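PDB 3HS2: antitoxin phd from Enterobacteria phage P1, which neutralises the toxin Doc, blocking its phosphorylation of host EF-Tu, and acts as a DNA-binding transcriptional repressor in the plasmid addiction system of the phage. Local coordinates for residues A[23-28]-A[37-42]. Residues are numbered along the deposited sequence; the frame is centred on the assembly and turned at random.
Sequences GEEVEI and VIVSKA
Val26 and Ile38 form a hydrogen-bonded antiparallel pair in the beta hairpin made by strands 26-29 and 36-40. Two backbone bonds close it: Ile38 N donates to Val26 O at 2.9 Å, nearly straight and in the carbonyl plane, and Val26 N reaches Ile38 O at 3.2 Å. Val37 CA adds a CA-H...O contact to Val26 O; Val37 itself faces Glu27 in the next, non-hydrogen-bonded pair. The side chains of Val26 and Ile38 project together from one face of the sheet. A chi1 of 173° puts Ile38 CG2 between the backbone N and the carbonyl carbon, where it meets Val26 O at 3.2 Å and Val26 CB at 3.5 Å, while Ile28 CD1 touches the same methyl more loosely at 4.3 Å. Helix 13-21 covers this apolar face through Leu17 and Val20. Glu25 CG runs alongside Val39 CG2 at 4.2 Å, and the Glu25 carboxylate goes on to a salt bridge with Lys48 of the second subunit. Beyond the Val26 N bond to Ile38 O, the loop that leads into strand 26-29 moves away from Val39 and Ser40, and a water spans the gap, donating to Glu24 O (2.8 Å) and accepting from Ser40 N (3.1 Å). Ser40 then N-caps helix 41-55 through its OG. Residues 37-40 also pair antiparallel with a strand of the second subunit, making this hairpin part of the continuous intersubunit sheet of the Phd/YefM antitoxin dimer.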
ATOM      1  N   GLY A  23      -8.654   2.643   9.740  1.00 41.70           N
ATOM      2  CA  GLY A  23      -7.213   2.471   9.654  1.00 40.42           C
ATOM      3  C   GLY A  23      -6.745   1.380   8.710  1.00 41.11           C
ATOM      4  O   GLY A  23      -5.544   1.196   8.510  1.00 43.38           O
ATOM      5  N   GLU A  24      -7.690   0.659   8.119  1.00 33.40           N
ATOM      6  CA  GLU A  24      -7.358  -0.461   7.247  1.00 37.08           C
ATOM      7  C   GLU A  24      -6.867   0.000   5.875  1.00 52.59           C
ATOM      8  O   GLU A  24      -7.413   0.934   5.288  1.00 41.36           O
ATOM      9  CB  GLU A  24      -8.574  -1.377   7.096  1.00 45.59           C
ATOM     10  CG  GLU A  24      -8.276  -2.746   6.509  1.00 59.83           C
ATOM     11  CD  GLU A  24      -9.452  -3.696   6.641  1.00 74.49           C
ATOM     12  OE1 GLU A  24     -10.269  -3.502   7.567  1.00 80.44           O
ATOM     13  OE2 GLU A  24      -9.555  -4.638   5.826  1.00 78.46           O
ATOM     14  N   GLU A  25      -5.822  -0.649   5.377  1.00 44.11           N
ATOM     15  CA  GLU A  25      -5.363  -0.419   4.015  1.00 47.48           C
ATOM     16  C   GLU A  25      -5.880  -1.550   3.137  1.00 46.55           C
ATOM     17  O   GLU A  25      -5.670  -2.723   3.437  1.00 49.93           O
ATOM     18  CB  GLU A  25      -3.838  -0.350   3.965  1.00 50.01           C
ATOM     19  CG  GLU A  25      -3.252   0.802   4.766  1.00 50.84           C
ATOM     20  CD  GLU A  25      -1.747   0.705   4.908  1.00 67.15           C
ATOM     21  OE1 GLU A  25      -1.194  -0.391   4.672  1.00 54.99           O
ATOM     22  OE2 GLU A  25      -1.116   1.727   5.258  1.00 56.87           O
ATOM     23  N   VAL A  26      -6.577  -1.202   2.062  1.00 39.66           N
ATOM     24  CA  VAL A  26      -7.233  -2.216   1.247  1.00 38.34           C
ATOM     25  C   VAL A  26      -6.757  -2.202  -0.194  1.00 38.71           C
ATOM     26  O   VAL A  26      -6.852  -1.191  -0.887  1.00 37.93           O
ATOM     27  CB  VAL A  26      -8.764  -2.070   1.287  1.00 34.90           C
ATOM     28  CG1 VAL A  26      -9.414  -2.970   0.251  1.00 31.74           C
ATOM     29  CG2 VAL A  26      -9.277  -2.395   2.675  1.00 35.91           C
ATOM     30  N   GLU A  27      -6.240  -3.342  -0.633  1.00 32.83           N
ATOM     31  CA  GLU A  27      -5.781  -3.499  -1.999  1.00 40.10           C
ATOM     32  C   GLU A  27      -6.921  -3.986  -2.877  1.00 31.06           C
ATOM     33  O   GLU A  27      -7.626  -4.935  -2.537  1.00 36.60           O
ATOM     34  CB  GLU A  27      -4.612  -4.484  -2.054  1.00 37.56           C
ATOM     35  CG  GLU A  27      -4.081  -4.761  -3.452  1.00 36.96           C
ATOM     36  CD  GLU A  27      -3.034  -5.858  -3.466  1.00 52.91           C
ATOM     37  OE1 GLU A  27      -2.643  -6.319  -2.373  1.00 56.83           O
ATOM     38  OE2 GLU A  27      -2.600  -6.262  -4.565  1.00 54.41           O
ATOM     39  N   ILE A  28      -7.109  -3.314  -4.001  1.00 29.52           N
ATOM     40  CA  ILE A  28      -8.086  -3.736  -4.983  1.00 28.87           C
ATOM     41  C   ILE A  28      -7.338  -4.307  -6.177  1.00 36.95           C
ATOM     42  O   ILE A  28      -6.496  -3.637  -6.766  1.00 34.74           O
ATOM     43  CB  ILE A  28      -8.963  -2.561  -5.436  1.00 37.55           C
ATOM     44  CG1 ILE A  28      -9.680  -1.942  -4.236  1.00 40.27           C
ATOM     45  CG2 ILE A  28      -9.960  -3.019  -6.486  1.00 35.52           C
ATOM     46  CD1 ILE A  28     -10.510  -0.734  -4.583  1.00 52.09           C
ATOM     47  N   VAL A  37      -4.744   0.840  -4.327  1.00 37.78           N
ATOM     48  CA  VAL A  37      -4.892   0.821  -2.882  1.00 28.78           C
ATOM     49  C   VAL A  37      -5.850   1.926  -2.457  1.00 27.85           C
ATOM     50  O   VAL A  37      -5.778   3.047  -2.958  1.00 31.71           O
ATOM     51  CB  VAL A  37      -3.541   1.005  -2.160  1.00 34.61           C
ATOM     52  CG1 VAL A  37      -3.755   1.132  -0.660  1.00 37.77           C
ATOM     53  CG2 VAL A  37      -2.610  -0.157  -2.463  1.00 33.21           C
ATOM     54  N   ILE A  38      -6.759   1.600  -1.548  1.00 27.54           N
ATOM     55  CA  ILE A  38      -7.648   2.599  -0.974  1.00 33.64           C
ATOM     56  C   ILE A  38      -7.315   2.783   0.500  1.00 32.77           C
ATOM     57  O   ILE A  38      -7.313   1.824   1.270  1.00 34.01           O
ATOM     58  CB  ILE A  38      -9.127   2.217  -1.149  1.00 26.63           C
ATOM     59  CG1 ILE A  38     -10.028   3.192  -0.395  1.00 36.94           C
ATOM     60  CG2 ILE A  38      -9.376   0.795  -0.677  1.00 44.24           C
ATOM     61  CD1 ILE A  38     -11.475   3.077  -0.788  1.00 55.52           C
ATOM     62  N   VAL A  39      -7.024   4.022   0.883  1.00 28.42           N
ATOM     63  CA  VAL A  39      -6.559   4.326   2.229  1.00 30.69           C
ATOM     64  C   VAL A  39      -7.122   5.673   2.662  1.00 33.60           C
ATOM     65  O   VAL A  39      -7.477   6.502   1.822  1.00 31.78           O
ATOM     66  CB  VAL A  39      -5.010   4.347   2.275  1.00 33.24           C
ATOM     67  CG1 VAL A  39      -4.461   5.360   1.287  1.00 33.19           C
ATOM     68  CG2 VAL A  39      -4.506   4.631   3.680  1.00 32.34           C
ATOM     69  N   SER A  40      -7.220   5.893   3.969  1.00 27.22           N
ATOM     70  CA  SER A  40      -7.748   7.155   4.466  1.00 37.66           C
ATOM     71  C   SER A  40      -6.911   8.303   3.919  1.00 33.20           C
ATOM     72  O   SER A  40      -5.682   8.222   3.874  1.00 30.24           O
ATOM     73  CB  SER A  40      -7.752   7.195   5.993  1.00 35.03           C
ATOM     74  OG  SER A  40      -6.629   7.903   6.488  1.00 39.15           O
ATOM     75  N   LYS A  41      -7.585   9.366   3.497  1.00 26.47           N
ATOM     76  CA  LYS A  41      -6.910  10.516   2.923  1.00 34.60           C
ATOM     77  C   LYS A  41      -5.917  11.122   3.910  1.00 36.89           C
ATOM     78  O   LYS A  41      -4.822  11.529   3.526  1.00 35.82           O
ATOM     79  CB  LYS A  41      -7.927  11.569   2.487  1.00 44.66           C
ATOM     80  CG  LYS A  41      -7.303  12.788   1.835  1.00 41.64           C
ATOM     81  CD  LYS A  41      -8.262  13.963   1.850  1.00 59.92           C
ATOM     82  CE  LYS A  41      -7.636  15.197   1.222  1.00 53.06           C
ATOM     83  NZ  LYS A  41      -8.549  16.371   1.280  1.00 67.52           N
ATOM     84  N   ALA A  42      -6.305  11.182   5.180  1.00 27.78           N
ATOM     85  CA  ALA A  42      -5.439  11.729   6.215  1.00 34.24           C
ATOM     86  C   ALA A  42      -4.131  10.952   6.294  1.00 31.66           C
ATOM     87  O   ALA A  42      -3.051  11.536   6.297  1.00 37.17           O
ATOM     88  CB  ALA A  42      -6.145  11.716   7.554  1.00 47.25           C
TER
HETATM   89  O   HOH W   1      -6.688   3.567   6.025  1.00 31.74           O